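Local coordinates for protein KLLA0B12012p (Kluyveromyces lactis, PDB 6Y3P) that probably binds ATP through the C-terminal, tubulin-tyrosine-ligase-family ATP-grasp domain of Pby1, a direct partner of the mRNA decapping enzyme Dcp2, at residues S305-A310 and F329-L334; T89-V94 and R104-S109; I75-I80 and N347-F352; F215-Y220 and T298-A303. All coordinates share one frame; numbering follows the deposited sequence.

Interaction 1: residues S305-A310 and F329-L334; sequences SELFKA and FGFDFL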
loop_
_atom_site.group_PDB
_atom_site.type_symbol
_atom_site.label_atom_id
_atom_site.label_comp_id
_atom_site.label_asym_id
_atom_site.label_seq_id
_atom_site.Cartn_x
_atom_site.Cartn_y
_atom_site.Cartn_z
ATOM N N SER A 305 5.300 6.180 8.953
ATOM C CA SER A 305 5.182 6.700 10.330
ATOM C C SER A 305 4.102 7.792 10.410
ATOM O O SER A 305 3.236 7.746 11.275
ATOM C CB SER A 305 6.533 7.253 10.789
ATOM O OG SER A 305 6.419 7.888 12.050
ATOM N N GLU A 306 4.161 8.757 9.479
ATOM C CA GLU A 306 3.235 9.881 9.339
ATOM C C GLU A 306 1.841 9.385 9.013
ATOM O O GLU A 306 0.875 9.870 9.609
ATOM C CB GLU A 306 3.742 10.841 8.247
ATOM C CG GLU A 306 4.939 11.678 8.660
ATOM C CD GLU A 306 4.652 12.571 9.849
ATOM O OE1 GLU A 306 3.792 13.467 9.701
ATOM O OE2 GLU A 306 5.193 12.304 10.949
ATOM N N LEU A 307 1.731 8.379 8.126
ATOM C CA LEU A 307 0.433 7.800 7.759
ATOM C C LEU A 307 -0.246 7.134 8.930
ATOM O O LEU A 307 -1.445 7.329 9.132
ATOM C CB LEU A 307 0.527 6.860 6.541
ATOM C CG LEU A 307 -0.790 6.255 6.029
ATOM C CD1 LEU A 307 -1.857 7.348 5.795
ATOM C CD2 LEU A 307 -0.576 5.513 4.766
ATOM N N PHE A 308 0.497 6.367 9.714
ATOM C CA PHE A 308 -0.092 5.730 10.879
ATOM C C PHE A 308 -0.469 6.763 11.956
ATOM O O PHE A 308 -1.506 6.605 12.595
ATOM C CB PHE A 308 0.782 4.572 11.391
ATOM C CG PHE A 308 0.475 3.340 10.565
ATOM C CD1 PHE A 308 -0.747 2.680 10.694
ATOM C CD2 PHE A 308 1.358 2.905 9.584
ATOM C CE1 PHE A 308 -1.071 1.610 9.867
ATOM C CE2 PHE A 308 1.032 1.828 8.756
ATOM C CZ PHE A 308 -0.179 1.191 8.900
ATOM N N LYS A 309 0.280 7.868 12.072
ATOM C CA LYS A 309 -0.086 8.943 13.001
ATOM C C LYS A 309 -1.396 9.608 12.511
ATOM O O LYS A 309 -2.309 9.839 13.315
ATOM C CB LYS A 309 1.029 9.971 13.152
ATOM C CG LYS A 309 2.229 9.414 13.887
ATOM C CD LYS A 309 3.010 10.497 14.616
ATOM C CE LYS A 309 4.299 10.868 13.945
ATOM N NZ LYS A 309 5.234 11.491 14.919
ATOM N N ALA A 310 -1.510 9.816 11.182
ATOM C CA ALA A 310 -2.694 10.383 10.522
ATOM C C ALA A 310 -3.917 9.525 10.779
ATOM O O ALA A 310 -4.901 10.030 11.304
ATOM C CB ALA A 310 -2.458 10.505 9.018
ATOM N N PHE A 329 0.947 -5.256 5.463
ATOM C CA PHE A 329 0.332 -4.594 4.330
ATOM C C PHE A 329 1.389 -4.396 3.244
ATOM O O PHE A 329 2.584 -4.318 3.545
ATOM C CB PHE A 329 -0.186 -3.202 4.743
ATOM C CG PHE A 329 -1.148 -3.156 5.905
ATOM C CD1 PHE A 329 -0.684 -3.013 7.208
ATOM C CD2 PHE A 329 -2.524 -3.166 5.689
ATOM C CE1 PHE A 329 -1.581 -2.918 8.284
ATOM C CE2 PHE A 329 -3.422 -3.065 6.764
ATOM C CZ PHE A 329 -2.943 -2.952 8.052
ATOM N N GLY A 330 0.909 -4.268 2.005
ATOM C CA GLY A 330 1.710 -3.966 0.832
ATOM C C GLY A 330 1.586 -2.500 0.465
ATOM O O GLY A 330 0.543 -2.075 -0.039
ATOM N N PHE A 331 2.634 -1.698 0.761
ATOM C CA PHE A 331 2.638 -0.276 0.437
ATOM C C PHE A 331 3.243 -0.062 -0.933
ATOM O O PHE A 331 4.368 -0.484 -1.184
ATOM C CB PHE A 331 3.375 0.550 1.492
ATOM C CG PHE A 331 2.570 0.966 2.694
ATOM C CD1 PHE A 331 1.968 0.015 3.512
ATOM C CD2 PHE A 331 2.546 2.291 3.104
ATOM C CE1 PHE A 331 1.301 0.397 4.668
ATOM C CE2 PHE A 331 1.872 2.672 4.262
ATOM C CZ PHE A 331 1.254 1.722 5.037
ATOM N N ASP A 332 2.485 0.569 -1.819
ATOM C CA ASP A 332 2.943 0.856 -3.169
ATOM C C ASP A 332 3.277 2.319 -3.353
ATOM O O ASP A 332 2.427 3.219 -3.198
ATOM C CB ASP A 332 1.970 0.331 -4.234
ATOM C CG ASP A 332 1.940 -1.193 -4.234
ATOM O OD1 ASP A 332 2.821 -1.810 -4.890
ATOM O OD2 ASP A 332 1.101 -1.766 -3.511
ATOM N N PHE A 333 4.561 2.535 -3.638
ATOM C CA PHE A 333 5.180 3.823 -3.886
ATOM C C PHE A 333 5.686 3.950 -5.328
ATOM O O PHE A 333 6.250 3.013 -5.876
ATOM C CB PHE A 333 6.402 4.003 -2.966
ATOM C CG PHE A 333 6.113 4.151 -1.502
ATOM C CD1 PHE A 333 5.856 5.397 -0.951
ATOM C CD2 PHE A 333 6.179 3.055 -0.652
ATOM C CE1 PHE A 333 5.615 5.531 0.427
ATOM C CE2 PHE A 333 5.905 3.191 0.715
ATOM C CZ PHE A 333 5.621 4.425 1.238
ATOM N N LEU A 334 5.556 5.141 -5.892
ATOM C CA LEU A 334 6.106 5.532 -7.190
ATOM C C LEU A 334 7.382 6.355 -6.883
ATOM O O LEU A 334 7.481 6.992 -5.833
ATOM C CB LEU A 334 5.092 6.405 -7.936
ATOM C CG LEU A 334 4.118 5.700 -8.907
ATOM C CD1 LEU A 334 3.273 4.656 -8.226
ATOM C CD2 LEU A 334 3.189 6.702 -9.570
#
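Phe331 reaches from its strand to two successive helix residues, Leu307 and Phe308, with the far end of its ring. CZ of Phe331 lies 3.7 Å from CE2 of Phe308, and Phe331 CE2 meets a methyl of the leucine, Leu307 CD2, at 3.8 Å. Both side chains approach the ring obliquely. CB of Leu307 points toward the strand, and with CG anti to the backbone N (chi1 -177°) the methyl CD2 arrives at the Phe331 ring. The Phe308 CB leaves the helix pointing neither to the strand nor from it, and the length of the side chain brings the ring there, where Phe308 CZ also approaches Phe329 CE1, at 4.4 Å. Large side chains suit these places because the segment axes are 13.1 Å apart. Phe329 and Phe331, two residues apart in the strand, turn to the same side. Around this buried contact, Leu86 and Ile90 of helix 83-95 touch Leu307, Leu343 of strand 341-347 packs on Leu307 and Phe331, and Val221 of strand 215-224 touches both Phe308 and Phe331.

Interaction 2: residues T89-V94 and R104-S109; sequences TIHSYV and RAFLES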
loop_
_atom_site.group_PDB
_atom_site.type_symbol
_atom_site.label_atom_id
_atom_site.label_comp_id
_atom_site.label_asym_id
_atom_site.label_seq_id
_atom_site.Cartn_x
_atom_site.Cartn_y
_atom_site.Cartn_z
ATOM N N THR A 89 -7.973 10.691 4.848
ATOM C CA THR A 89 -7.136 10.568 6.051
ATOM C C THR A 89 -5.928 11.516 5.952
ATOM O O THR A 89 -5.665 12.255 6.899
ATOM C CB THR A 89 -6.647 9.115 6.265
ATOM O OG1 THR A 89 -7.657 8.196 5.868
ATOM C CG2 THR A 89 -6.254 8.843 7.706
ATOM N N ILE A 90 -5.229 11.510 4.803
ATOM C CA ILE A 90 -4.045 12.342 4.585
ATOM C C ILE A 90 -4.426 13.830 4.542
ATOM O O ILE A 90 -3.826 14.607 5.292
ATOM C CB ILE A 90 -3.179 11.869 3.377
ATOM C CG1 ILE A 90 -2.560 10.490 3.703
ATOM C CG2 ILE A 90 -2.083 12.901 3.014
ATOM C CD1 ILE A 90 -1.875 9.759 2.595
ATOM N N HIS A 91 -5.454 14.208 3.738
ATOM C CA HIS A 91 -5.921 15.596 3.631
ATOM C C HIS A 91 -6.251 16.209 4.971
ATOM O O HIS A 91 -5.819 17.337 5.236
ATOM C CB HIS A 91 -7.141 15.733 2.710
ATOM C CG HIS A 91 -6.931 15.264 1.308
ATOM N ND1 HIS A 91 -5.680 15.302 0.705
ATOM C CD2 HIS A 91 -7.832 14.763 0.426
ATOM C CE1 HIS A 91 -5.853 14.800 -0.510
ATOM N NE2 HIS A 91 -7.133 14.470 -0.731
ATOM N N SER A 92 -6.999 15.476 5.828
ATOM C CA SER A 92 -7.402 16.017 7.127
ATOM C C SER A 92 -6.251 16.134 8.110
ATOM O O SER A 92 -6.302 16.973 9.006
ATOM C CB SER A 92 -8.571 15.238 7.724
ATOM O OG SER A 92 -8.274 13.858 7.825
ATOM N N TYR A 93 -5.207 15.318 7.939
ATOM C CA TYR A 93 -4.033 15.356 8.802
ATOM C C TYR A 93 -3.036 16.480 8.430
ATOM O O TYR A 93 -2.466 17.085 9.331
ATOM C CB TYR A 93 -3.351 13.994 8.751
ATOM C CG TYR A 93 -2.022 13.902 9.463
ATOM C CD1 TYR A 93 -1.957 13.790 10.850
ATOM C CD2 TYR A 93 -0.835 13.841 8.747
ATOM C CE1 TYR A 93 -0.738 13.638 11.505
ATOM C CE2 TYR A 93 0.391 13.687 9.391
ATOM C CZ TYR A 93 0.436 13.587 10.771
ATOM O OH TYR A 93 1.648 13.424 11.393
ATOM N N VAL A 94 -2.782 16.704 7.126
ATOM C CA VAL A 94 -1.819 17.704 6.645
ATOM C C VAL A 94 -2.282 19.144 6.932
ATOM O O VAL A 94 -1.441 20.057 6.983
ATOM C CB VAL A 94 -1.380 17.520 5.159
ATOM C CG1 VAL A 94 -0.513 16.270 4.980
ATOM C CG2 VAL A 94 -2.571 17.517 4.203
ATOM N N ARG A 104 4.011 16.072 0.378
ATOM C CA ARG A 104 4.778 15.839 -0.850
ATOM C C ARG A 104 4.711 14.396 -1.336
ATOM O O ARG A 104 4.561 14.179 -2.523
ATOM C CB ARG A 104 6.262 16.237 -0.664
ATOM C CG ARG A 104 6.722 17.382 -1.569
ATOM C CD ARG A 104 6.641 17.066 -3.069
ATOM N NE ARG A 104 7.274 18.097 -3.899
ATOM C CZ ARG A 104 7.279 18.092 -5.230
ATOM N NH1 ARG A 104 6.670 17.121 -5.901
ATOM N NH2 ARG A 104 7.890 19.062 -5.900
ATOM N N ALA A 105 4.883 13.422 -0.421
ATOM C CA ALA A 105 4.972 11.978 -0.638
ATOM C C ALA A 105 3.627 11.228 -0.821
ATOM O O ALA A 105 3.526 10.063 -0.459
ATOM C CB ALA A 105 5.770 11.354 0.507
ATOM N N PHE A 106 2.630 11.858 -1.448
ATOM C CA PHE A 106 1.331 11.218 -1.686
ATOM C C PHE A 106 0.669 11.700 -2.977
ATOM O O PHE A 106 0.621 12.905 -3.239
ATOM C CB PHE A 106 0.387 11.440 -0.483
ATOM C CG PHE A 106 -1.008 10.896 -0.654
ATOM C CD1 PHE A 106 -1.222 9.537 -0.869
ATOM C CD2 PHE A 106 -2.113 11.733 -0.560
ATOM C CE1 PHE A 106 -2.520 9.029 -0.983
ATOM C CE2 PHE A 106 -3.406 11.221 -0.686
ATOM C CZ PHE A 106 -3.599 9.875 -0.891
ATOM N N LEU A 107 0.136 10.754 -3.759
ATOM C CA LEU A 107 -0.551 11.050 -5.003
ATOM C C LEU A 107 -2.000 11.100 -4.683
ATOM O O LEU A 107 -2.597 10.070 -4.394
ATOM C CB LEU A 107 -0.268 9.986 -6.092
ATOM C CG LEU A 107 1.156 9.913 -6.580
ATOM C CD1 LEU A 107 1.357 8.717 -7.446
ATOM C CD2 LEU A 107 1.589 11.193 -7.284
ATOM N N GLU A 108 -2.542 12.318 -4.612
ATOM C CA GLU A 108 -3.941 12.553 -4.299
ATOM C C GLU A 108 -4.816 11.986 -5.404
ATOM O O GLU A 108 -4.391 11.919 -6.558
ATOM C CB GLU A 108 -4.224 14.053 -4.214
ATOM C CG GLU A 108 -3.491 14.775 -3.111
ATOM C CD GLU A 108 -3.669 16.271 -3.226
ATOM O OE1 GLU A 108 -3.129 16.857 -4.193
ATOM O OE2 GLU A 108 -4.386 16.851 -2.379
ATOM N N SER A 109 -6.028 11.582 -5.044
ATOM C CA SER A 109 -7.054 11.116 -5.967
ATOM C C SER A 109 -8.374 11.710 -5.509
ATOM O O SER A 109 -8.544 12.041 -4.326
ATOM C CB SER A 109 -7.126 9.595 -6.011
ATOM O OG SER A 109 -7.374 9.068 -4.718
#
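The Phe106 ring carries Ile90 CD1 on one face and the backbone N of Glu108 above the other, while His91 CE1 comes up at its edge. Ile90 CD1 sits almost on the ring axis, 3.5 Å from the centroid of the Phe106 ring and 9° off the normal: a CH-pi contact. The Glu108 nitrogen is offset toward the rim of the Phe106 ring. For its part, the His91 ring receives Glu108 CG at its edge, in plane, 3.5 Å from His91 CE1, while Glu108 OE2 approaches CE1 obliquely at 3.1 Å, ring and carboxylate planes being 78° apart. No hydrogen bond joins them; the carboxylate has its salt bridge through OE1 with Lys139. Phe106 swings CG anti to its backbone N (chi1 176°), carrying the ring to the helix, and the unbranched end of Ile90 suits the flat face it meets. A serine in place of Phe106 would probably leave Ile90 CD1 without its aromatic face and open a gap between helix and loop. Here the chain turns back from helix 83-95, its loop packed on that helix before entering strand 109-113, an edge of an antiparallel sheet consistent with one of the two alpha+beta lobes of an ATP-grasp domain.

Interaction 3: residues I75-I80 and N347-F352; sequences IYRKAI and NAFPDF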
loop_
_atom_site.group_PDB
_atom_site.type_symbol
_atom_site.label_atom_id
_atom_site.label_comp_id
_atom_site.label_asym_id
_atom_site.label_seq_id
_atom_site.Cartn_x
_atom_site.Cartn_y
_atom_site.Cartn_z
ATOM N N ILE A 75 -9.310 -4.974 12.460
ATOM C CA ILE A 75 -10.734 -4.891 12.162
ATOM C C ILE A 75 -11.069 -3.634 11.348
ATOM O O ILE A 75 -11.699 -3.748 10.297
ATOM C CB ILE A 75 -11.562 -5.036 13.458
ATOM C CG1 ILE A 75 -11.489 -6.493 13.964
ATOM C CG2 ILE A 75 -13.027 -4.628 13.238
ATOM C CD1 ILE A 75 -12.103 -6.759 15.324
ATOM N N TYR A 76 -10.646 -2.450 11.834
ATOM C CA TYR A 76 -10.927 -1.159 11.206
ATOM C C TYR A 76 -9.708 -0.649 10.466
ATOM O O TYR A 76 -8.827 -0.046 11.069
ATOM C CB TYR A 76 -11.412 -0.123 12.252
ATOM C CG TYR A 76 -12.697 -0.498 12.955
ATOM C CD1 TYR A 76 -13.924 -0.414 12.300
ATOM C CD2 TYR A 76 -12.688 -0.975 14.259
ATOM C CE1 TYR A 76 -15.106 -0.796 12.924
ATOM C CE2 TYR A 76 -13.865 -1.333 14.904
ATOM C CZ TYR A 76 -15.077 -1.234 14.235
ATOM O OH TYR A 76 -16.249 -1.574 14.867
ATOM N N ARG A 77 -9.638 -0.898 9.166
ATOM C CA ARG A 77 -8.488 -0.445 8.421
ATOM C C ARG A 77 -8.860 0.208 7.065
ATOM O O ARG A 77 -7.974 0.515 6.275
ATOM C CB ARG A 77 -7.459 -1.588 8.294
ATOM C CG ARG A 77 -7.802 -2.699 7.340
ATOM C CD ARG A 77 -8.268 -3.976 8.012
ATOM N NE ARG A 77 -9.045 -4.739 7.031
ATOM C CZ ARG A 77 -8.566 -5.738 6.298
ATOM N NH1 ARG A 77 -9.333 -6.328 5.387
ATOM N NH2 ARG A 77 -7.325 -6.168 6.480
ATOM N N LYS A 78 -10.157 0.469 6.841
ATOM C CA LYS A 78 -10.738 1.091 5.635
ATOM C C LYS A 78 -10.128 2.462 5.328
ATOM O O LYS A 78 -9.938 2.801 4.160
ATOM C CB LYS A 78 -12.272 1.182 5.790
ATOM C CG LYS A 78 -12.979 2.262 4.985
ATOM C CD LYS A 78 -14.443 1.942 4.827
ATOM C CE LYS A 78 -15.137 3.014 4.042
ATOM N NZ LYS A 78 -16.521 2.623 3.666
ATOM N N ALA A 79 -9.791 3.225 6.390
ATOM C CA ALA A 79 -9.161 4.548 6.342
ATOM C C ALA A 79 -7.774 4.525 5.661
ATOM O O ALA A 79 -7.288 5.585 5.281
ATOM C CB ALA A 79 -9.056 5.125 7.754
ATOM N N ILE A 80 -7.133 3.337 5.506
ATOM C CA ILE A 80 -5.832 3.256 4.828
ATOM C C ILE A 80 -5.865 2.296 3.628
ATOM O O ILE A 80 -5.216 2.584 2.635
ATOM C CB ILE A 80 -4.598 2.999 5.770
ATOM C CG1 ILE A 80 -4.467 1.525 6.227
ATOM C CG2 ILE A 80 -4.603 3.955 6.970
ATOM C CD1 ILE A 80 -3.104 1.138 6.742
ATOM N N ASN A 347 -2.287 -1.889 0.227
ATOM C CA ASN A 347 -3.021 -3.111 -0.083
ATOM C C ASN A 347 -2.951 -4.088 1.080
ATOM O O ASN A 347 -1.871 -4.437 1.558
ATOM C CB ASN A 347 -2.504 -3.780 -1.369
ATOM C CG ASN A 347 -2.632 -2.918 -2.595
ATOM O OD1 ASN A 347 -3.732 -2.626 -3.074
ATOM N ND2 ASN A 347 -1.507 -2.474 -3.110
ATOM N N ALA A 348 -4.127 -4.493 1.533
ATOM C CA ALA A 348 -4.362 -5.494 2.564
ATOM C C ALA A 348 -4.238 -6.829 1.855
ATOM O O ALA A 348 -4.566 -6.928 0.662
ATOM C CB ALA A 348 -5.787 -5.357 3.111
ATOM N N PHE A 349 -3.780 -7.848 2.595
ATOM C CA PHE A 349 -3.611 -9.231 2.142
ATOM C C PHE A 349 -2.943 -9.299 0.737
ATOM O O PHE A 349 -3.512 -9.847 -0.217
ATOM C CB PHE A 349 -4.958 -9.980 2.254
ATOM C CG PHE A 349 -5.255 -10.303 3.707
ATOM C CD1 PHE A 349 -5.744 -9.322 4.570
ATOM C CD2 PHE A 349 -4.978 -11.564 4.228
ATOM C CE1 PHE A 349 -5.965 -9.603 5.919
ATOM C CE2 PHE A 349 -5.184 -11.838 5.580
ATOM C CZ PHE A 349 -5.691 -10.862 6.416
ATOM N N PRO A 350 -1.742 -8.678 0.604
ATOM C CA PRO A 350 -1.062 -8.671 -0.701
ATOM C C PRO A 350 -0.605 -10.056 -1.151
ATOM O O PRO A 350 -0.400 -10.941 -0.317
ATOM C CB PRO A 350 0.154 -7.767 -0.449
ATOM C CG PRO A 350 0.433 -7.926 1.023
ATOM C CD PRO A 350 -0.921 -7.998 1.638
ATOM N N ASP A 351 -0.453 -10.247 -2.477
ATOM C CA ASP A 351 0.043 -11.519 -2.989
ATOM C C ASP A 351 1.550 -11.479 -2.785
ATOM O O ASP A 351 2.224 -10.581 -3.284
ATOM C CB ASP A 351 -0.338 -11.758 -4.480
ATOM C CG ASP A 351 -0.275 -13.215 -4.969
ATOM O OD1 ASP A 351 -0.226 -14.144 -4.111
ATOM O OD2 ASP A 351 -0.328 -13.431 -6.200
ATOM N N PHE A 352 2.041 -12.375 -1.939
ATOM C CA PHE A 352 3.453 -12.526 -1.625
ATOM C C PHE A 352 4.134 -13.452 -2.648
ATOM O O PHE A 352 5.361 -13.514 -2.654
ATOM C CB PHE A 352 3.640 -13.079 -0.197
ATOM C CG PHE A 352 3.135 -12.191 0.920
ATOM C CD1 PHE A 352 3.905 -11.130 1.394
ATOM C CD2 PHE A 352 1.903 -12.435 1.523
ATOM C CE1 PHE A 352 3.434 -10.312 2.427
ATOM C CE2 PHE A 352 1.429 -11.605 2.542
ATOM C CZ PHE A 352 2.197 -10.557 2.993
#
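Arg77 and Ala348 face each other with CA atoms 8.8 Å apart: the first is the N-cap of helix 78-81, and the second precedes Phe349, whose backbone takes the left-handed helical conformation as the chain turns into Pro350. A single nitrogen of the arginine does the touching. Arg77 NH2 lies 3.8 Å from Ala348 CB and 3.7 Å from Phe349 CE1, meeting the phenylalanine at the edge of its ring, in plane, with guanidinium and ring 70° apart. CG of Arg77 is wedged between backbone N and carbonyl carbon (chi1 74°) and the chain bends again at chi2, which brings the long side chain across. The contact joins two parts of the domain: the connection that follows the parallel four-stranded sheet near the N terminus, and the loop that leaves strand 341-347 of an antiparallel sheet. That strand ends in a Glu-Val-Asn sequence which, in relatives with the ATP-grasp fold, helps to hold magnesium and ATP; Asn347 directs its CB away from 75-80. Arg77 NH2 also forms a salt bridge with Glu327, which probably offsets its charge where the residue is buried. Alanine suits its position because only a methyl is needed beside this nitrogen. Tyr55 lies close by as well, in a cation-pi contact with Arg77 and ring against ring with Phe349.

Interaction 4: residues F215-Y220 and T298-A303; sequences FHIRCY and TQIHEA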
loop_
_atom_site.group_PDB
_atom_site.type_symbol
_atom_site.label_atom_id
_atom_site.label_comp_id
_atom_site.label_asym_id
_atom_site.label_seq_id
_atom_site.Cartn_x
_atom_site.Cartn_y
_atom_site.Cartn_z
ATOM N N PHE A 215 9.032 1.757 -12.770
ATOM C CA PHE A 215 8.717 0.794 -11.719
ATOM C C PHE A 215 8.062 1.434 -10.544
ATOM O O PHE A 215 8.160 2.654 -10.331
ATOM C CB PHE A 215 10.000 0.047 -11.257
ATOM C CG PHE A 215 10.997 0.871 -10.456
ATOM C CD1 PHE A 215 11.920 1.696 -11.095
ATOM C CD2 PHE A 215 11.022 0.806 -9.063
ATOM C CE1 PHE A 215 12.814 2.476 -10.352
ATOM C CE2 PHE A 215 11.923 1.565 -8.328
ATOM C CZ PHE A 215 12.813 2.399 -8.971
ATOM N N HIS A 216 7.391 0.592 -9.776
ATOM C CA HIS A 216 6.876 1.025 -8.499
ATOM C C HIS A 216 7.522 0.140 -7.442
ATOM O O HIS A 216 8.109 -0.914 -7.766
ATOM C CB HIS A 216 5.339 1.135 -8.425
ATOM C CG HIS A 216 4.582 -0.139 -8.620
ATOM N ND1 HIS A 216 3.985 -0.792 -7.554
ATOM C CD2 HIS A 216 4.286 -0.804 -9.761
ATOM C CE1 HIS A 216 3.348 -1.827 -8.080
ATOM N NE2 HIS A 216 3.526 -1.894 -9.401
ATOM N N ILE A 217 7.529 0.626 -6.196
ATOM C CA ILE A 217 8.108 -0.065 -5.063
ATOM C C ILE A 217 6.966 -0.696 -4.258
ATOM O O ILE A 217 5.976 -0.042 -3.923
ATOM C CB ILE A 217 9.022 0.815 -4.161
ATOM C CG1 ILE A 217 10.216 1.378 -4.960
ATOM C CG2 ILE A 217 9.506 0.008 -2.939
ATOM C CD1 ILE A 217 11.110 2.362 -4.221
ATOM N N ARG A 218 7.115 -1.974 -3.959
ATOM C CA ARG A 218 6.225 -2.689 -3.064
ATOM C C ARG A 218 7.032 -2.822 -1.758
ATOM O O ARG A 218 8.067 -3.496 -1.718
ATOM C CB ARG A 218 5.834 -4.071 -3.634
ATOM C CG ARG A 218 4.995 -4.954 -2.676
ATOM C CD ARG A 218 3.783 -4.208 -2.154
ATOM N NE ARG A 218 2.531 -4.952 -2.285
ATOM C CZ ARG A 218 1.821 -5.068 -3.403
ATOM N NH1 ARG A 218 0.678 -5.742 -3.403
ATOM N NH2 ARG A 218 2.265 -4.536 -4.538
ATOM N N CYS A 219 6.568 -2.141 -0.715
ATOM C CA CYS A 219 7.176 -2.157 0.604
ATOM C C CYS A 219 6.230 -2.913 1.589
ATOM O O CYS A 219 5.059 -2.534 1.724
ATOM C CB CYS A 219 7.439 -0.716 1.044
ATOM S SG CYS A 219 8.120 -0.548 2.714
ATOM N N TYR A 220 6.708 -4.018 2.223
ATOM C CA TYR A 220 5.884 -4.720 3.226
ATOM C C TYR A 220 6.019 -4.031 4.569
ATOM O O TYR A 220 7.126 -3.810 5.048
ATOM C CB TYR A 220 6.221 -6.204 3.337
ATOM C CG TYR A 220 6.000 -6.914 2.024
ATOM C CD1 TYR A 220 4.715 -7.093 1.514
ATOM C CD2 TYR A 220 7.077 -7.364 1.261
ATOM C CE1 TYR A 220 4.503 -7.720 0.287
ATOM C CE2 TYR A 220 6.878 -8.001 0.034
ATOM C CZ TYR A 220 5.586 -8.191 -0.440
ATOM O OH TYR A 220 5.360 -8.814 -1.636
ATOM N N THR A 298 14.652 6.316 3.774
ATOM C CA THR A 298 14.379 7.361 4.765
ATOM C C THR A 298 12.999 7.964 4.502
ATOM O O THR A 298 12.162 7.915 5.401
ATOM C CB THR A 298 15.555 8.321 4.790
ATOM O OG1 THR A 298 16.678 7.520 5.169
ATOM C CG2 THR A 298 15.369 9.486 5.790
ATOM N N GLN A 299 12.727 8.409 3.255
ATOM C CA GLN A 299 11.391 8.911 2.846
ATOM C C GLN A 299 10.288 7.898 3.104
ATOM O O GLN A 299 9.220 8.279 3.585
ATOM C CB GLN A 299 11.339 9.253 1.354
ATOM C CG GLN A 299 12.257 10.374 0.911
ATOM C CD GLN A 299 12.218 10.486 -0.590
ATOM O OE1 GLN A 299 11.214 10.923 -1.172
ATOM N NE2 GLN A 299 13.309 10.070 -1.251
ATOM N N ILE A 300 10.537 6.608 2.806
ATOM C CA ILE A 300 9.524 5.555 3.013
ATOM C C ILE A 300 9.162 5.416 4.512
ATOM O O ILE A 300 7.979 5.375 4.868
ATOM C CB ILE A 300 9.931 4.214 2.330
ATOM C CG1 ILE A 300 9.667 4.319 0.811
ATOM C CG2 ILE A 300 9.166 3.013 2.944
ATOM C CD1 ILE A 300 10.391 3.310 -0.128
ATOM N N HIS A 301 10.171 5.371 5.372
ATOM C CA HIS A 301 9.972 5.243 6.817
ATOM C C HIS A 301 9.257 6.432 7.355
ATOM O O HIS A 301 8.421 6.279 8.218
ATOM C CB HIS A 301 11.317 5.148 7.518
ATOM C CG HIS A 301 12.046 3.889 7.235
ATOM N ND1 HIS A 301 13.163 3.545 7.944
ATOM C CD2 HIS A 301 11.781 2.920 6.338
ATOM C CE1 HIS A 301 13.540 2.374 7.468
ATOM N NE2 HIS A 301 12.726 1.959 6.512
ATOM N N GLU A 302 9.576 7.622 6.855
ATOM C CA GLU A 302 8.913 8.830 7.285
ATOM C C GLU A 302 7.445 8.860 6.890
ATOM O O GLU A 302 6.600 9.196 7.721
ATOM C CB GLU A 302 9.681 10.058 6.777
ATOM C CG GLU A 302 9.444 11.312 7.591
ATOM C CD GLU A 302 9.478 11.201 9.108
ATOM O OE1 GLU A 302 10.265 10.393 9.658
ATOM O OE2 GLU A 302 8.719 11.961 9.748
ATOM N N ALA A 303 7.142 8.459 5.642
ATOM C CA ALA A 303 5.794 8.445 5.073
ATOM C C ALA A 303 4.862 7.435 5.755
ATOM O O ALA A 303 3.696 7.761 6.028
ATOM C CB ALA A 303 5.853 8.219 3.573
#
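Ile300 of helix 290-313 meets Cys219 and Ile217 of strand 215-224, a helix laid against one face of the antiparallel sheet that forms part of the ATP-grasp fold. The nearest CA atoms, those of Cys219 and Ile300, are 8.4 Å apart, a gap that branched and medium-sized side chains can span. From CA, the isoleucine points toward the strand, and at CB the chain divides. CB itself makes no close contact with the strand segment; its work is to send two arms to different residues. The short arm, CG2, lies anti to the backbone N and goes to the sulfur of Cys219. The longer arm begins with CG1, anti to the carbonyl carbon (chi1 -77°), which acts as a spacer, and continues extended through chi2 161° to CD1. That terminal methyl, Ile300 CD1, meets another methyl, Ile217 CD1, at 4.3 Å, a looser touch. Ile217 and Cys219 lie two residues apart and so turn to the same side of the strand, where apolar groups suit the buried layer, whereas Arg218 between them forms its salt bridge with Asp332. Phe333 of strand 326-335 and Met235 of strand 228-239 also touch Ile300. The shortest approach belongs to the short arm: Cys219 SG stands 3.7 Å from Ile300 CG2.

Interaction 3 opens first, at 75-80, and closes only at 347-352, tying the connection after the parallel sheet near the N terminus to the loop after strand 341-347; its 266-residue span holds the other three. Within it, interaction 2 closes a short loop, with nine residues between its segments, behind helix 83-95, interaction 4 closes a longer loop from strand 215-224 to helix 290-313, and interaction 1 follows, joining that same helix to strand 326-335. These three run in series, and none cross. Interactions 1 and 4 reach neighbouring strands of one antiparallel sheet, bonded through Phe331 N and Cys219 O. Helix 83-95 of interaction 2 adjoins interaction 1 through Tyr93 and Glu306, and interaction 3 through Thr89 and Ala79.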